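Local coordinates for protein nuclease (Salmonella phage SETP3, PDB 4QBN) that probably cleaves nucleic acids by hydrolysing phosphate ester bonds, as a small VRR-NUC family nuclease with magnesium as cofactor, at residues R6-L18 with V79-Y93. Sequence-based numbering, arbitrary orientation.
With SO4 (sulfate ion), chain D.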
ATOM      1  N   ARG A   6       8.031 -18.569  -7.716  1.00 36.41           N
ATOM      2  CA  ARG A   6       8.420 -19.383  -6.562  1.00 36.76           C
ATOM      3  C   ARG A   6       8.942 -18.538  -5.404  1.00 33.40           C
ATOM      4  O   ARG A   6       8.629 -18.827  -4.224  1.00 36.30           O
ATOM      5  CB  ARG A   6       9.474 -20.420  -6.963  1.00 40.13           C
ATOM      6  CG  ARG A   6       8.829 -21.656  -7.585  1.00 48.98           C
ATOM      7  CD  ARG A   6       9.351 -21.959  -8.955  1.00 59.58           C
ATOM      8  NE  ARG A   6      10.810 -22.047  -9.044  1.00 58.62           N
ATOM      9  CZ  ARG A   6      11.458 -22.271 -10.189  1.00 56.49           C
ATOM     10  NH1 ARG A   6      10.785 -22.424 -11.324  1.00 51.99           N
ATOM     11  NH2 ARG A   6      12.786 -22.347 -10.204  1.00 57.21           N
ATOM     12  N   VAL A   7       9.755 -17.532  -5.713  1.00 32.89           N
ATOM     13  CA  VAL A   7      10.262 -16.654  -4.657  1.00 29.40           C
ATOM     14  C   VAL A   7       9.095 -15.887  -4.067  1.00 34.09           C
ATOM     15  O   VAL A   7       9.031 -15.630  -2.864  1.00 29.24           O
ATOM     16  CB  VAL A   7      11.312 -15.679  -5.179  1.00 29.04           C
ATOM     17  CG1 VAL A   7      11.773 -14.665  -4.054  1.00 33.24           C
ATOM     18  CG2 VAL A   7      12.512 -16.481  -5.749  1.00 31.53           C
ATOM     19  N   GLN A   8       8.180 -15.439  -4.921  1.00 28.74           N
ATOM     20  CA  GLN A   8       7.047 -14.678  -4.411  1.00 28.39           C
ATOM     21  C   GLN A   8       6.170 -15.522  -3.466  1.00 29.60           C
ATOM     22  O   GLN A   8       5.668 -15.035  -2.430  1.00 28.79           O
ATOM     23  CB  GLN A   8       6.214 -14.163  -5.581  1.00 35.42           C
ATOM     24  CG  GLN A   8       5.107 -13.278  -5.153  1.00 39.81           C
ATOM     25  CD  GLN A   8       4.491 -12.607  -6.366  1.00 55.58           C
ATOM     26  OE1 GLN A   8       3.291 -12.767  -6.642  1.00 64.54           O
ATOM     27  NE2 GLN A   8       5.324 -11.883  -7.129  1.00 56.38           N
ATOM     28  N   LYS A   9       5.957 -16.777  -3.827  1.00 31.88           N
ATOM     29  CA  LYS A   9       5.158 -17.638  -2.976  1.00 33.58           C
ATOM     30  C   LYS A   9       5.835 -17.890  -1.631  1.00 33.47           C
ATOM     31  O   LYS A   9       5.175 -17.980  -0.595  1.00 32.97           O
ATOM     32  CB  LYS A   9       4.896 -18.947  -3.669  1.00 37.16           C
ATOM     33  CG  LYS A   9       4.153 -19.986  -2.839  1.00 50.75           C
ATOM     34  CD  LYS A   9       3.826 -21.198  -3.745  1.00 70.75           C
ATOM     35  CE  LYS A   9       4.060 -22.556  -3.074  1.00 87.55           C
ATOM     36  NZ  LYS A   9       3.028 -22.911  -2.051  1.00 96.03           N
ATOM     37  N   TYR A  10       7.148 -18.048  -1.642  1.00 33.45           N
ATOM     38  CA  TYR A  10       7.869 -18.295  -0.384  1.00 35.17           C
ATOM     39  C   TYR A  10       7.793 -17.091   0.507  1.00 31.19           C
ATOM     40  O   TYR A  10       7.591 -17.181   1.741  1.00 31.17           O
ATOM     41  CB  TYR A  10       9.327 -18.597  -0.700  1.00 38.38           C
ATOM     42  CG  TYR A  10      10.188 -18.817   0.494  1.00 33.56           C
ATOM     43  CD1 TYR A  10      10.104 -19.986   1.225  1.00 37.75           C
ATOM     44  CD2 TYR A  10      11.122 -17.864   0.867  1.00 35.84           C
ATOM     45  CE1 TYR A  10      10.933 -20.215   2.299  1.00 40.20           C
ATOM     46  CE2 TYR A  10      11.971 -18.080   1.961  1.00 33.32           C
ATOM     47  CZ  TYR A  10      11.858 -19.238   2.661  1.00 38.94           C
ATOM     48  OH  TYR A  10      12.702 -19.440   3.741  1.00 40.80           O
ATOM     49  N   ALA A  11       7.964 -15.929  -0.116  1.00 27.32           N
ATOM     50  CA  ALA A  11       7.897 -14.704   0.637  1.00 24.10           C
ATOM     51  C   ALA A  11       6.489 -14.590   1.260  1.00 28.99           C
ATOM     52  O   ALA A  11       6.305 -14.228   2.449  1.00 29.25           O
ATOM     53  CB  ALA A  11       8.207 -13.468  -0.270  1.00 25.47           C
ATOM     54  N   LYS A  12       5.482 -14.850   0.454  1.00 27.64           N
ATOM     55  CA  LYS A  12       4.121 -14.733   0.968  1.00 27.66           C
ATOM     56  C   LYS A  12       3.942 -15.630   2.165  1.00 30.10           C
ATOM     57  O   LYS A  12       3.392 -15.220   3.179  1.00 31.13           O
ATOM     58  CB  LYS A  12       3.098 -15.094  -0.136  1.00 33.49           C
ATOM     59  CG  LYS A  12       1.658 -15.172   0.357  1.00 34.66           C
ATOM     60  CD  LYS A  12       0.707 -15.270  -0.863  1.00 45.71           C
ATOM     61  CE  LYS A  12      -0.739 -15.221  -0.469  1.00 57.10           C
ATOM     62  NZ  LYS A  12      -1.067 -16.441   0.284  1.00 67.11           N
ATOM     63  N   GLU A  13       4.407 -16.877   2.062  1.00 31.13           N
ATOM     64  CA  GLU A  13       4.286 -17.828   3.182  1.00 30.54           C
ATOM     65  C   GLU A  13       5.035 -17.446   4.458  1.00 29.61           C
ATOM     66  O   GLU A  13       4.523 -17.598   5.581  1.00 32.61           O
ATOM     67  CB  GLU A  13       4.730 -19.222   2.705  1.00 35.41           C
ATOM     68  CG  GLU A  13       3.761 -19.809   1.646  1.00 49.52           C
ATOM     69  CD  GLU A  13       4.244 -21.110   1.015  1.00 66.37           C
ATOM     70  OE1 GLU A  13       5.490 -21.348   0.962  1.00 70.85           O
ATOM     71  OE2 GLU A  13       3.368 -21.881   0.537  1.00 64.21           O
ATOM     72  N   ARG A  14       6.254 -16.948   4.296  1.00 29.92           N
ATOM     73  CA  ARG A  14       7.037 -16.463   5.442  1.00 29.44           C
ATOM     74  C   ARG A  14       6.361 -15.287   6.129  1.00 29.71           C
ATOM     75  O   ARG A  14       6.329 -15.230   7.356  1.00 32.40           O
ATOM     76  CB  ARG A  14       8.430 -16.041   4.993  1.00 27.55           C
ATOM     77  CG  ARG A  14       9.287 -17.225   4.492  1.00 31.80           C
ATOM     78  CD  ARG A  14      10.159 -17.940   5.574  1.00 46.54           C
ATOM     79  NE  ARG A  14      10.340 -17.262   6.885  1.00 51.24           N
ATOM     80  CZ  ARG A  14      11.501 -16.813   7.398  1.00 47.74           C
ATOM     81  NH1 ARG A  14      12.639 -16.916   6.722  1.00 47.76           N
ATOM     82  NH2 ARG A  14      11.526 -16.252   8.607  1.00 47.81           N
ATOM     83  N   PHE A  15       5.833 -14.335   5.364  1.00 25.73           N
ATOM     84  CA  PHE A  15       5.163 -13.191   5.966  1.00 24.16           C
ATOM     85  C   PHE A  15       3.863 -13.581   6.627  1.00 27.04           C
ATOM     86  O   PHE A  15       3.504 -13.050   7.672  1.00 30.05           O
ATOM     87  CB  PHE A  15       4.862 -12.132   4.902  1.00 25.67           C
ATOM     88  CG  PHE A  15       6.106 -11.559   4.264  1.00 27.54           C
ATOM     89  CD1 PHE A  15       7.250 -11.385   5.012  1.00 36.68           C
ATOM     90  CD2 PHE A  15       6.105 -11.177   2.903  1.00 30.18           C
ATOM     91  CE1 PHE A  15       8.406 -10.812   4.425  1.00 40.80           C
ATOM     92  CE2 PHE A  15       7.258 -10.629   2.314  1.00 30.23           C
ATOM     93  CZ  PHE A  15       8.402 -10.461   3.089  1.00 35.23           C
ATOM     94  N   GLU A  16       3.116 -14.476   6.001  1.00 27.25           N
ATOM     95  CA  GLU A  16       1.872 -14.911   6.633  1.00 26.21           C
ATOM     96  C   GLU A  16       2.133 -15.677   7.937  1.00 39.36           C
ATOM     97  O   GLU A  16       1.329 -15.588   8.873  1.00 35.20           O
ATOM     98  CB  GLU A  16       1.038 -15.737   5.658  1.00 29.35           C
ATOM     99  CG  GLU A  16       0.390 -14.877   4.565  1.00 37.10           C
ATOM    100  CD  GLU A  16      -0.321 -15.723   3.511  1.00 54.52           C
ATOM    101  OE1 GLU A  16      -0.088 -16.950   3.512  1.00 67.41           O
ATOM    102  OE2 GLU A  16      -1.131 -15.180   2.704  1.00 51.07           O
ATOM    103  N   ALA A  17       3.278 -16.367   8.024  1.00 37.02           N
ATOM    104  CA  ALA A  17       3.689 -17.060   9.266  1.00 36.43           C
ATOM    105  C   ALA A  17       4.021 -16.126  10.428  1.00 36.46           C
ATOM    106  O   ALA A  17       4.015 -16.543  11.579  1.00 39.24           O
ATOM    107  CB  ALA A  17       4.886 -17.993   9.000  1.00 38.39           C
ATOM    108  N   LEU A  18       4.314 -14.868  10.131  1.00 30.14           N
ATOM    109  CA  LEU A  18       4.543 -13.836  11.126  1.00 27.91           C
ATOM    110  C   LEU A  18       3.262 -13.081  11.472  1.00 26.02           C
ATOM    111  O   LEU A  18       3.316 -12.095  12.202  1.00 32.63           O
ATOM    112  CB  LEU A  18       5.543 -12.807  10.583  1.00 25.85           C
ATOM    113  CG  LEU A  18       6.954 -13.375  10.289  1.00 36.35           C
ATOM    114  CD1 LEU A  18       7.764 -12.324   9.527  1.00 40.00           C
ATOM    115  CD2 LEU A  18       7.650 -13.763  11.575  1.00 38.56           C
ATOM    116  N   VAL A  79      13.724  -8.423  -3.438  1.00 24.61           N
ATOM    117  CA  VAL A  79      14.301  -9.734  -3.131  1.00 27.81           C
ATOM    118  C   VAL A  79      14.275 -10.582  -4.372  1.00 25.31           C
ATOM    119  O   VAL A  79      13.405 -10.453  -5.198  1.00 29.98           O
ATOM    120  CB  VAL A  79      13.555 -10.455  -1.989  1.00 31.14           C
ATOM    121  CG1 VAL A  79      13.701  -9.660  -0.643  1.00 27.89           C
ATOM    122  CG2 VAL A  79      12.111 -10.679  -2.362  1.00 30.84           C
ATOM    123  N   GLY A  80      15.255 -11.437  -4.527  1.00 27.10           N
ATOM    124  CA  GLY A  80      15.285 -12.211  -5.751  1.00 34.32           C
ATOM    125  C   GLY A  80      15.706 -13.627  -5.541  1.00 34.50           C
ATOM    126  O   GLY A  80      16.101 -14.325  -6.479  1.00 37.23           O
ATOM    127  N   SER A  81      15.668 -14.078  -4.302  1.00 34.88           N
ATOM    128  CA  SER A  81      16.033 -15.468  -4.039  1.00 35.79           C
ATOM    129  C   SER A  81      15.468 -15.794  -2.690  1.00 29.94           C
ATOM    130  O   SER A  81      15.146 -14.903  -1.926  1.00 32.05           O
ATOM    131  CB  SER A  81      17.565 -15.650  -3.991  1.00 41.47           C
ATOM    132  OG  SER A  81      18.085 -14.892  -2.879  1.00 39.27           O
ATOM    133  N   PHE A  82      15.385 -17.083  -2.368  1.00 35.83           N
ATOM    134  CA  PHE A  82      14.899 -17.474  -1.035  1.00 35.37           C
ATOM    135  C   PHE A  82      15.809 -16.928   0.066  1.00 41.47           C
ATOM    136  O   PHE A  82      15.353 -16.557   1.160  1.00 35.74           O
ATOM    137  CB  PHE A  82      14.869 -18.992  -0.889  1.00 39.32           C
ATOM    138  CG  PHE A  82      13.680 -19.648  -1.563  1.00 45.24           C
ATOM    139  CD1 PHE A  82      13.341 -19.332  -2.870  1.00 49.64           C
ATOM    140  CD2 PHE A  82      12.919 -20.595  -0.892  1.00 51.93           C
ATOM    141  CE1 PHE A  82      12.252 -19.959  -3.521  1.00 56.01           C
ATOM    142  CE2 PHE A  82      11.823 -21.214  -1.532  1.00 55.51           C
ATOM    143  CZ  PHE A  82      11.498 -20.883  -2.846  1.00 50.86           C
ATOM    144  N   LYS A  83      17.115 -16.934  -0.193  1.00 35.38           N
ATOM    145  CA  LYS A  83      18.047 -16.454   0.818  1.00 38.69           C
ATOM    146  C   LYS A  83      17.795 -14.972   1.113  1.00 35.42           C
ATOM    147  O   LYS A  83      17.864 -14.528   2.285  1.00 36.58           O
ATOM    148  CB  LYS A  83      19.485 -16.707   0.340  1.00 44.01           C
ATOM    149  CG  LYS A  83      20.550 -16.507   1.394  1.00 50.64           C
ATOM    150  CD  LYS A  83      21.788 -17.283   0.992  1.00 67.91           C
ATOM    151  CE  LYS A  83      22.879 -17.225   2.079  1.00 81.17           C
ATOM    152  NZ  LYS A  83      23.589 -15.889   2.154  1.00 85.44           N
ATOM    153  N   GLN A  84      17.494 -14.190   0.082  1.00 32.00           N
ATOM    154  CA  GLN A  84      17.239 -12.779   0.306  1.00 29.71           C
ATOM    155  C   GLN A  84      15.985 -12.559   1.104  1.00 32.07           C
ATOM    156  O   GLN A  84      15.887 -11.588   1.836  1.00 28.29           O
ATOM    157  CB  GLN A  84      17.194 -11.978  -1.005  1.00 31.60           C
ATOM    158  CG  GLN A  84      18.638 -11.799  -1.555  1.00 33.70           C
ATOM    159  CD  GLN A  84      18.702 -10.995  -2.830  1.00 43.32           C
ATOM    160  OE1 GLN A  84      17.726 -10.879  -3.543  1.00 39.71           O
ATOM    161  NE2 GLN A  84      19.888 -10.481  -3.153  1.00 42.56           N
ATOM    162  N   VAL A  85      14.976 -13.417   0.927  1.00 29.59           N
ATOM    163  CA  VAL A  85      13.774 -13.283   1.743  1.00 25.12           C
ATOM    164  C   VAL A  85      14.125 -13.523   3.212  1.00 28.95           C
ATOM    165  O   VAL A  85      13.713 -12.785   4.140  1.00 25.34           O
ATOM    166  CB  VAL A  85      12.684 -14.304   1.291  1.00 28.70           C
ATOM    167  CG1 VAL A  85      11.503 -14.356   2.275  1.00 28.32           C
ATOM    168  CG2 VAL A  85      12.176 -13.934  -0.108  1.00 28.21           C
ATOM    169  N   ASP A  86      14.874 -14.581   3.436  1.00 29.38           N
ATOM    170  CA  ASP A  86      15.302 -14.932   4.805  1.00 33.08           C
ATOM    171  C   ASP A  86      16.138 -13.810   5.462  1.00 34.65           C
ATOM    172  O   ASP A  86      15.897 -13.470   6.636  1.00 31.41           O
ATOM    173  CB  ASP A  86      16.102 -16.231   4.792  1.00 42.36           C
ATOM    174  CG  ASP A  86      15.256 -17.449   4.387  1.00 52.87           C
ATOM    175  OD1 ASP A  86      14.016 -17.472   4.648  1.00 51.03           O
ATOM    176  OD2 ASP A  86      15.840 -18.392   3.806  1.00 56.12           O
ATOM    177  N   LYS A  87      17.062 -13.205   4.702  1.00 32.85           N
ATOM    178  CA  LYS A  87      17.900 -12.102   5.240  1.00 34.33           C
ATOM    179  C   LYS A  87      17.111 -10.872   5.504  1.00 29.36           C
ATOM    180  O   LYS A  87      17.405 -10.139   6.426  1.00 30.36           O
ATOM    181  CB  LYS A  87      19.034 -11.730   4.316  1.00 40.23           C
ATOM    182  CG  LYS A  87      20.094 -12.714   4.306  1.00 56.87           C
ATOM    183  CD  LYS A  87      21.144 -12.253   3.327  1.00 72.18           C
ATOM    184  CE  LYS A  87      22.237 -13.267   3.231  1.00 82.95           C
ATOM    185  NZ  LYS A  87      23.327 -12.824   2.317  1.00 89.57           N
ATOM    186  N   LEU A  88      16.132 -10.592   4.649  1.00 24.89           N
ATOM    187  CA  LEU A  88      15.278  -9.424   4.879  1.00 25.53           C
ATOM    188  C   LEU A  88      14.551  -9.558   6.229  1.00 26.83           C
ATOM    189  O   LEU A  88      14.492  -8.622   7.056  1.00 27.53           O
ATOM    190  CB  LEU A  88      14.281  -9.273   3.718  1.00 25.80           C
ATOM    191  CG  LEU A  88      13.146  -8.290   3.940  1.00 28.30           C
ATOM    192  CD1 LEU A  88      13.744  -6.869   4.091  1.00 31.87           C
ATOM    193  CD2 LEU A  88      12.137  -8.416   2.739  1.00 24.28           C
ATOM    194  N   ILE A  89      13.956 -10.721   6.472  1.00 24.51           N
ATOM    195  CA  ILE A  89      13.268 -10.886   7.735  1.00 23.39           C
ATOM    196  C   ILE A  89      14.221 -10.829   8.918  1.00 33.74           C
ATOM    197  O   ILE A  89      13.930 -10.180   9.935  1.00 31.25           O
ATOM    198  CB  ILE A  89      12.426 -12.202   7.681  1.00 27.19           C
ATOM    199  CG1 ILE A  89      11.310 -11.983   6.637  1.00 28.05           C
ATOM    200  CG2 ILE A  89      11.893 -12.546   9.040  1.00 31.77           C
ATOM    201  CD1 ILE A  89      10.589 -13.332   6.287  1.00 26.52           C
ATOM    202  N   GLU A  90      15.367 -11.485   8.799  1.00 29.69           N
ATOM    203  CA  GLU A  90      16.328 -11.511   9.889  1.00 28.70           C
ATOM    204  C   GLU A  90      16.812 -10.123  10.254  1.00 27.96           C
ATOM    205  O   GLU A  90      16.996  -9.790  11.434  1.00 33.33           O
ATOM    206  CB  GLU A  90      17.539 -12.379   9.515  1.00 32.62           C
ATOM    207  CG  GLU A  90      18.545 -12.497  10.662  1.00 50.92           C
ATOM    208  CD  GLU A  90      19.760 -13.328  10.311  1.00 73.51           C
ATOM    209  OE1 GLU A  90      19.949 -13.612   9.103  1.00 78.41           O
ATOM    210  OE2 GLU A  90      20.519 -13.701  11.248  1.00 82.08           O
ATOM    211  N   HIS A  91      17.033  -9.308   9.247  1.00 27.00           N
ATOM    212  CA  HIS A  91      17.691  -8.017   9.482  1.00 31.79           C
ATOM    213  C   HIS A  91      16.761  -6.827   9.740  1.00 25.66           C
ATOM    214  O   HIS A  91      17.162  -5.848  10.363  1.00 30.95           O
ATOM    215  CB  HIS A  91      18.567  -7.697   8.268  1.00 28.52           C
ATOM    216  CG  HIS A  91      19.832  -8.489   8.245  1.00 28.65           C
ATOM    217  ND1 HIS A  91      20.652  -8.544   7.140  1.00 40.65           N
ATOM    218  CD2 HIS A  91      20.420  -9.256   9.195  1.00 32.84           C
ATOM    219  CE1 HIS A  91      21.691  -9.321   7.409  1.00 41.00           C
ATOM    220  NE2 HIS A  91      21.580  -9.749   8.655  1.00 41.27           N
ATOM    221  N   TYR A  92      15.563  -6.888   9.212  1.00 22.54           N
ATOM    222  CA  TYR A  92      14.631  -5.758   9.215  1.00 24.98           C
ATOM    223  C   TYR A  92      13.410  -6.007  10.057  1.00 29.52           C
ATOM    224  O   TYR A  92      12.736  -5.053  10.401  1.00 30.03           O
ATOM    225  CB  TYR A  92      14.168  -5.341   7.804  1.00 23.94           C
ATOM    226  CG  TYR A  92      15.303  -4.639   7.068  1.00 25.07           C
ATOM    227  CD1 TYR A  92      16.304  -5.383   6.455  1.00 26.59           C
ATOM    228  CD2 TYR A  92      15.405  -3.221   7.080  1.00 23.95           C
ATOM    229  CE1 TYR A  92      17.368  -4.760   5.830  1.00 28.98           C
ATOM    230  CE2 TYR A  92      16.453  -2.569   6.449  1.00 27.15           C
ATOM    231  CZ  TYR A  92      17.423  -3.351   5.833  1.00 27.99           C
ATOM    232  OH  TYR A  92      18.475  -2.742   5.235  1.00 31.95           O
ATOM    233  N   TYR A  93      13.109  -7.247  10.409  1.00 28.49           N
ATOM    234  CA  TYR A  93      11.895  -7.436  11.225  1.00 29.19           C
ATOM    235  C   TYR A  93      12.298  -7.676  12.673  1.00 41.52           C
ATOM    236  O   TYR A  93      12.674  -8.778  13.000  1.00 44.93           O
ATOM    237  CB  TYR A  93      11.026  -8.592  10.667  1.00 31.68           C
ATOM    238  CG  TYR A  93       9.632  -8.601  11.257  1.00 32.56           C
ATOM    239  CD1 TYR A  93       8.797  -7.497  11.113  1.00 35.17           C
ATOM    240  CD2 TYR A  93       9.161  -9.687  11.938  1.00 35.29           C
ATOM    241  CE1 TYR A  93       7.512  -7.475  11.671  1.00 30.20           C
ATOM    242  CE2 TYR A  93       7.857  -9.710  12.462  1.00 31.96           C
ATOM    243  CZ  TYR A  93       7.040  -8.602  12.308  1.00 33.08           C
ATOM    244  OH  TYR A  93       5.767  -8.597  12.858  1.00 32.22           O
TER
HETATM  245  S   SO4 D 102      18.295 -19.370  -3.412  1.00 62.40           S
HETATM  246  O1  SO4 D 102      19.423 -19.126  -4.320  1.00 69.88           O
HETATM  247  O2  SO4 D 102      17.021 -19.067  -4.151  1.00 53.00           O
HETATM  248  O3  SO4 D 102      18.290 -20.735  -2.882  1.00 70.91           O
HETATM  249  O4  SO4 D 102      18.491 -18.559  -2.217  1.00 51.89           O
HETATM  250  O   HOH W   1      14.802 -15.242   8.278  1.00 42.25           O
HETATM  251  O   HOH W   2       4.923 -10.904  14.077  1.00 29.15           O
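Tyr10 and Arg14 of one helix meet Phe82, Val85, Asp86 and Ile89 of another where two helices of the VRR-NUC fold pack side by side on the mixed beta-sheet. Helices 6-17 and 82-92 run in the same general direction, their axes crossing at -27° with a closest approach of 9.7 Å. The Tyr10 side chain spans the contact. With CG anti to the backbone N (chi1 178°), it leans toward helix 82-92, and CB makes a CH-pi contact over the Phe82 ring. From CG and CD1 onward the Tyr10 ring forms an offset stack with the Phe82 ring, their centroids 4.3 Å apart and planes at 24°. Along the ring, CD2 and CE2 border CG1 of Val85, whose side chain sits as a knob among Val7, Tyr10, Ala11 and Arg14. At the tip, Tyr10 OH donates to the syn lone pair of Asp86 OD1 at 2.5 Å. The same oxygen takes a weak, bent bond from Arg14 NH1 at 2.6 Å, part of a salt bridge. Arg14 CG covers the Tyr10 face opposite Phe82, while Ile89 CD1 lies 3.7 Å above the Arg14 guanidinium plane. Deeper, Phe15 CE1 touches Ile89 CD1. At the helix start, Ser81 OG caps Gln84 N and also bonds Glu54; the Phe82 and Lys83 amides bind a sulfate, probably from the crystallisation liquor. At the far end, a water bridges Leu18 O and Tyr93 OH, 2.7 Å from each.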